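Local coordinates for CELL division protein FTSZ homolog 1 (Methanocaldococcus jannaschii, PDB 2VAP) that binds GTP and probably hydrolyses it, and is thought to polymerise into the contractile Z ring that forms at the future division site and recruits other division proteins, at residues E255-K260 with E328-V333; E293-E298 with W319-D324. All blocks are in the same frame, centred on the assembly; numbering follows the deposited sequence.

Contact 1 (E255-K260 with E328-V333); sequences ESDSEK and ENTVRV
E255 and R332 are brought alongside each other by different torsions: E255 holds CG between its backbone N and carbonyl carbon (chi1 57°) and then runs extended, whereas R332 sets CG anti to its N and bends only at chi3 (-69°). The two side chains lie side by side on one face of the sheet and point the same way. OE1 of E255 comes to 3.7 Å from NE of R332, a long salt bridge in which the carboxylate approaches the guanidinium obliquely. The T330 methyl CG2 lies 3.4 Å from O of S256, while also meeting CB of E255 at 3.8 Å.

Beneath these side chains the edge strand 249-256 of the C-terminal domain's mixed sheet ends against the start of the antiparallel strand 331-338. S256 and V331 form a hydrogen-bonded pair: N of V331 donates to O of S256 at 2.9 Å, and N of S256 to O of V331 at 3.1 Å. Both side chains turn to the face covered by helix 261-270. Past the last bridge the chains still touch, with CA of D257 making a CH···O contact of 3.5 Å to O of N329.

The backbone bonds hold the strand ends together, and the side chains divide by face: S256 and V331 are buried under the helix, and E255 and R332 lie on the other face. There, the length of the E255–R332 bridge suggests general electrostatic attraction, and NE of R332, covered here without a hydrogen-bonding partner, probably gains only modest compensation from the carboxylate.

Contact 2 (E293-E298 with W319-D324); sequences EDLTLE and WGATID
E293 opens the loop that leads from strand 284-291 into helix 297-310, the first part of the crossover of a beta-alpha-beta unit whose second strand, 316-323, is an edge of the C-terminal domain's mixed sheet. The loop and the first helical turn run along the last five residues of that strand, and the two segments are roughly antiparallel. At the start the backbone of E293 rests on I323: CG2, anti to the backbone N of I323, lies 3.8 Å from N of E293. The E293 side chain is poorly ordered; as modelled it crosses that of I323 at about a right angle and approaches the same methyl only loosely.

After D294, whose OD1 forms a salt bridge with R261, L295 sets its CB toward the strand. Its CD2 lies 3.6 Å from O of T322 and touches CB of A321 at 4.3 Å; L231 packs against L295 as well. T322 itself faces the other way, its hydroxyl hydrogen-bonded to H288.

T296 is the N-cap of helix 297-310, its OG1 accepting a hydrogen bond from N of E299. L297 follows in the first turn of the helix. No hydrogen bond joins the two segments, and the helix meets the strand through apolar side chains. W319 also packs against A300 and V304 farther along the helix and against I287 of the neighbouring strand. L297 crosses the indole at about a right angle and meets its rim in the ring plane, CD1 lying 3.7 Å from CH2 of W319.

How the contacts relate
Both contacts belong to the mixed sheet of the C-terminal domain, but they involve its opposite edges: contact 1 pairs edge strand 249-256 with 331-338, and contact 2 sets the crossover into helix 297-310 against edge strand 316-323. Each is partly buried, with interior residues such as V331 and L295 beside exposed ones such as E255 and E293. Their centres lie 11 Å apart, and the two meet where CG2 of V331 packs on CD1 of L295 at 3.9 Å. Contact 1, strand on strand, combines backbone hydrogen bonds with a charged pair; contact 2, loop and helix on strand, relies on apolar side chains.

Contact 1 (E255-K260 with E328-V333)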
loop_
_atom_site.group_PDB
_atom_site.type_symbol
_atom_site.label_atom_id
_atom_site.label_comp_id
_atom_site.label_asym_id
_atom_site.label_seq_id
_atom_site.Cartn_x
_atom_site.Cartn_y
_atom_site.Cartn_z
ATOM N N GLU A 255 -13.933 10.654 -2.824
ATOM C CA GLU A 255 -14.081 11.153 -4.191
ATOM C C GLU A 255 -15.369 11.958 -4.355
ATOM O O GLU A 255 -16.385 11.654 -3.725
ATOM C CB GLU A 255 -14.014 10.013 -5.216
ATOM C CG GLU A 255 -15.042 8.897 -5.027
ATOM C CD GLU A 255 -15.010 7.865 -6.144
ATOM O OE1 GLU A 255 -13.938 7.665 -6.757
ATOM O OE2 GLU A 255 -16.063 7.245 -6.404
ATOM N N SER A 256 -15.309 12.987 -5.197
ATOM C CA SER A 256 -16.455 13.857 -5.461
ATOM C C SER A 256 -16.327 14.546 -6.815
ATOM O O SER A 256 -15.221 14.877 -7.247
ATOM C CB SER A 256 -16.596 14.908 -4.357
ATOM O OG SER A 256 -17.728 15.732 -4.576
ATOM N N ASP A 257 -17.464 14.763 -7.471
ATOM C CA ASP A 257 -17.506 15.467 -8.754
ATOM C C ASP A 257 -18.444 16.681 -8.719
ATOM O O ASP A 257 -18.849 17.197 -9.766
ATOM C CB ASP A 257 -17.889 14.504 -9.891
ATOM C CG ASP A 257 -19.310 13.963 -9.764
ATOM O OD1 ASP A 257 -19.922 13.672 -10.813
ATOM O OD2 ASP A 257 -19.817 13.825 -8.629
ATOM N N SER A 258 -18.770 17.136 -7.510
ATOM C CA SER A 258 -19.672 18.272 -7.309
ATOM C C SER A 258 -18.962 19.615 -7.501
ATOM O O SER A 258 -17.790 19.657 -7.884
ATOM C CB SER A 258 -20.310 18.198 -5.918
ATOM O OG SER A 258 -19.329 18.312 -4.901
ATOM N N GLU A 259 -19.681 20.706 -7.236
ATOM C CA GLU A 259 -19.128 22.061 -7.344
ATOM C C GLU A 259 -18.019 22.330 -6.321
ATOM O O GLU A 259 -17.067 23.058 -6.607
ATOM C CB GLU A 259 -20.235 23.122 -7.243
ATOM C CG GLU A 259 -21.126 23.024 -6.003
ATOM C CD GLU A 259 -22.182 24.116 -5.940
ATOM O OE1 GLU A 259 -22.391 24.674 -4.842
ATOM O OE2 GLU A 259 -22.803 24.418 -6.982
ATOM N N LYS A 260 -18.157 21.738 -5.135
ATOM C CA LYS A 260 -17.124 21.803 -4.103
ATOM C C LYS A 260 -16.445 20.437 -3.976
ATOM O O LYS A 260 -16.406 19.841 -2.895
ATOM C CB LYS A 260 -17.721 22.253 -2.765
ATOM C CG LYS A 260 -18.193 23.701 -2.746
ATOM C CD LYS A 260 -18.807 24.067 -1.404
ATOM C CE LYS A 260 -19.269 25.514 -1.384
ATOM N NZ LYS A 260 -19.869 25.889 -0.074
ATOM N N GLU A 328 -12.720 12.644 -15.078
ATOM C CA GLU A 328 -13.257 13.695 -15.943
ATOM C C GLU A 328 -13.654 14.941 -15.155
ATOM O O GLU A 328 -13.280 16.059 -15.518
ATOM C CB GLU A 328 -14.449 13.173 -16.755
ATOM C CG GLU A 328 -14.087 12.170 -17.852
ATOM C CD GLU A 328 -13.338 12.799 -19.020
ATOM O OE1 GLU A 328 -13.630 13.962 -19.372
ATOM O OE2 GLU A 328 -12.459 12.121 -19.592
ATOM N N ASN A 329 -14.415 14.739 -14.081
ATOM C CA ASN A 329 -14.879 15.832 -13.228
ATOM C C ASN A 329 -14.629 15.557 -11.744
ATOM O O ASN A 329 -14.951 16.384 -10.887
ATOM C CB ASN A 329 -16.371 16.096 -13.467
ATOM C CG ASN A 329 -16.674 16.529 -14.894
ATOM O OD1 ASN A 329 -17.393 15.844 -15.620
ATOM N ND2 ASN A 329 -16.125 17.670 -15.299
ATOM N N THR A 330 -14.039 14.400 -11.455
ATOM C CA THR A 330 -13.888 13.912 -10.086
ATOM C C THR A 330 -12.507 14.202 -9.496
ATOM O O THR A 330 -11.485 13.998 -10.155
ATOM C CB THR A 330 -14.176 12.390 -10.009
ATOM O OG1 THR A 330 -15.453 12.111 -10.598
ATOM C CG2 THR A 330 -14.174 11.893 -8.564
ATOM N N VAL A 331 -12.497 14.688 -8.257
ATOM C CA VAL A 331 -11.278 14.768 -7.454
ATOM C C VAL A 331 -11.271 13.617 -6.448
ATOM O O VAL A 331 -12.251 13.404 -5.730
ATOM C CB VAL A 331 -11.134 16.140 -6.740
ATOM C CG1 VAL A 331 -10.141 16.065 -5.579
ATOM C CG2 VAL A 331 -10.699 17.207 -7.728
ATOM N N ARG A 332 -10.168 12.875 -6.421
ATOM C CA ARG A 332 -9.991 11.763 -5.492
ATOM C C ARG A 332 -8.888 12.088 -4.488
ATOM O O ARG A 332 -7.828 12.598 -4.860
ATOM C CB ARG A 332 -9.659 10.478 -6.256
ATOM C CG ARG A 332 -9.630 9.212 -5.403
ATOM C CD ARG A 332 -9.243 7.993 -6.229
ATOM N NE ARG A 332 -10.280 7.617 -7.189
ATOM C CZ ARG A 332 -10.146 6.675 -8.121
ATOM N NH1 ARG A 332 -9.013 5.994 -8.236
ATOM N NH2 ARG A 332 -11.153 6.415 -8.943
ATOM N N VAL A 333 -9.147 11.797 -3.217
ATOM C CA VAL A 333 -8.170 12.023 -2.156
ATOM C C VAL A 333 -7.807 10.708 -1.471
ATOM O O VAL A 333 -8.680 10.007 -0.953
ATOM C CB VAL A 333 -8.679 13.058 -1.112
ATOM C CG1 VAL A 333 -7.734 13.142 0.087
ATOM C CG2 VAL A 333 -8.837 14.431 -1.750
#

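Contact 2 (E293-E298 with W319-D324)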
loop_
_atom_site.group_PDB
_atom_site.type_symbol
_atom_site.label_atom_id
_atom_site.label_comp_id
_atom_site.label_asym_id
_atom_site.label_seq_id
_atom_site.Cartn_x
_atom_site.Cartn_y
_atom_site.Cartn_z
ATOM N N GLU A 293 -7.571 17.281 -15.577
ATOM C CA GLU A 293 -6.627 18.277 -16.085
ATOM C C GLU A 293 -6.841 19.673 -15.491
ATOM O O GLU A 293 -5.923 20.496 -15.483
ATOM C CB GLU A 293 -6.685 18.341 -17.617
ATOM C CG GLU A 293 -6.078 17.131 -18.334
ATOM C CD GLU A 293 -6.991 15.910 -18.356
ATOM O OE1 GLU A 293 -6.477 14.795 -18.584
ATOM O OE2 GLU A 293 -8.216 16.058 -18.147
ATOM N N ASP A 294 -8.049 19.925 -14.987
ATOM C CA ASP A 294 -8.406 21.227 -14.421
ATOM C C ASP A 294 -8.193 21.329 -12.903
ATOM O O ASP A 294 -8.659 22.281 -12.270
ATOM C CB ASP A 294 -9.848 21.607 -14.803
ATOM C CG ASP A 294 -10.892 20.650 -14.235
ATOM O OD1 ASP A 294 -10.525 19.620 -13.628
ATOM O OD2 ASP A 294 -12.097 20.934 -14.403
ATOM N N LEU A 295 -7.491 20.352 -12.330
ATOM C CA LEU A 295 -7.125 20.383 -10.912
ATOM C C LEU A 295 -6.213 21.575 -10.629
ATOM O O LEU A 295 -5.263 21.830 -11.372
ATOM C CB LEU A 295 -6.439 19.073 -10.496
ATOM C CG LEU A 295 -5.960 18.910 -9.046
ATOM C CD1 LEU A 295 -7.128 18.727 -8.082
ATOM C CD2 LEU A 295 -4.988 17.745 -8.933
ATOM N N THR A 296 -6.515 22.305 -9.558
ATOM C CA THR A 296 -5.734 23.482 -9.185
ATOM C C THR A 296 -4.955 23.260 -7.893
ATOM O O THR A 296 -5.314 22.405 -7.077
ATOM C CB THR A 296 -6.624 24.739 -9.019
ATOM O OG1 THR A 296 -7.517 24.557 -7.912
ATOM C CG2 THR A 296 -7.425 25.015 -10.287
ATOM N N LEU A 297 -3.890 24.042 -7.718
ATOM C CA LEU A 297 -3.117 24.053 -6.478
ATOM C C LEU A 297 -3.988 24.480 -5.294
ATOM O O LEU A 297 -3.825 23.974 -4.183
ATOM C CB LEU A 297 -1.901 24.980 -6.612
ATOM C CG LEU A 297 -0.952 25.149 -5.418
ATOM C CD1 LEU A 297 -0.187 23.867 -5.124
ATOM C CD2 LEU A 297 0.012 26.300 -5.659
ATOM N N GLU A 298 -4.915 25.405 -5.549
ATOM C CA GLU A 298 -5.854 25.890 -4.534
ATOM C C GLU A 298 -6.723 24.760 -3.979
ATOM O O GLU A 298 -6.968 24.696 -2.772
ATOM C CB GLU A 298 -6.737 27.010 -5.098
ATOM C CG GLU A 298 -6.026 28.353 -5.292
ATOM C CD GLU A 298 -5.122 28.394 -6.518
ATOM O OE1 GLU A 298 -5.370 27.639 -7.484
ATOM O OE2 GLU A 298 -4.159 29.190 -6.517
ATOM N N TRP A 319 2.503 15.893 1.291
ATOM C CA TRP A 319 1.425 15.902 0.304
ATOM C C TRP A 319 1.904 16.066 -1.137
ATOM O O TRP A 319 2.967 16.631 -1.396
ATOM C CB TRP A 319 0.416 17.004 0.641
ATOM C CG TRP A 319 0.945 18.390 0.418
ATOM C CD1 TRP A 319 1.806 19.080 1.224
ATOM C CD2 TRP A 319 0.648 19.254 -0.685
ATOM N NE1 TRP A 319 2.064 20.319 0.690
ATOM C CE2 TRP A 319 1.365 20.454 -0.480
ATOM C CE3 TRP A 319 -0.157 19.133 -1.825
ATOM C CZ2 TRP A 319 1.305 21.525 -1.375
ATOM C CZ3 TRP A 319 -0.219 20.200 -2.714
ATOM C CH2 TRP A 319 0.507 21.382 -2.480
ATOM N N GLY A 320 1.097 15.564 -2.066
ATOM C CA GLY A 320 1.337 15.737 -3.493
ATOM C C GLY A 320 0.029 15.845 -4.253
ATOM O O GLY A 320 -1.040 15.548 -3.712
ATOM N N ALA A 321 0.116 16.278 -5.506
ATOM C CA ALA A 321 -1.058 16.408 -6.365
ATOM C C ALA A 321 -0.715 16.010 -7.795
ATOM O O ALA A 321 0.262 16.499 -8.363
ATOM C CB ALA A 321 -1.606 17.829 -6.317
ATOM N N THR A 322 -1.516 15.109 -8.362
ATOM C CA THR A 322 -1.299 14.617 -9.725
ATOM C C THR A 322 -2.591 14.613 -10.535
ATOM O O THR A 322 -3.690 14.593 -9.973
ATOM C CB THR A 322 -0.713 13.181 -9.744
ATOM O OG1 THR A 322 -1.651 12.267 -9.157
ATOM C CG2 THR A 322 0.617 13.111 -8.999
ATOM N N ILE A 323 -2.444 14.626 -11.856
ATOM C CA ILE A 323 -3.577 14.509 -12.765
ATOM C C ILE A 323 -3.792 13.045 -13.151
ATOM O O ILE A 323 -2.865 12.366 -13.598
ATOM C CB ILE A 323 -3.384 15.374 -14.039
ATOM C CG1 ILE A 323 -3.289 16.856 -13.668
ATOM C CG2 ILE A 323 -4.530 15.149 -15.032
ATOM C CD1 ILE A 323 -2.563 17.708 -14.689
ATOM N N ASP A 324 -5.018 12.567 -12.954
ATOM C CA ASP A 324 -5.430 11.254 -13.430
ATOM C C ASP A 324 -6.343 11.458 -14.635
ATOM O O ASP A 324 -7.434 12.021 -14.512
ATOM C CB ASP A 324 -6.147 10.477 -12.318
ATOM C CG ASP A 324 -6.393 9.012 -12.673
ATOM O OD1 ASP A 324 -6.206 8.615 -13.844
ATOM O OD2 ASP A 324 -6.782 8.248 -11.764
#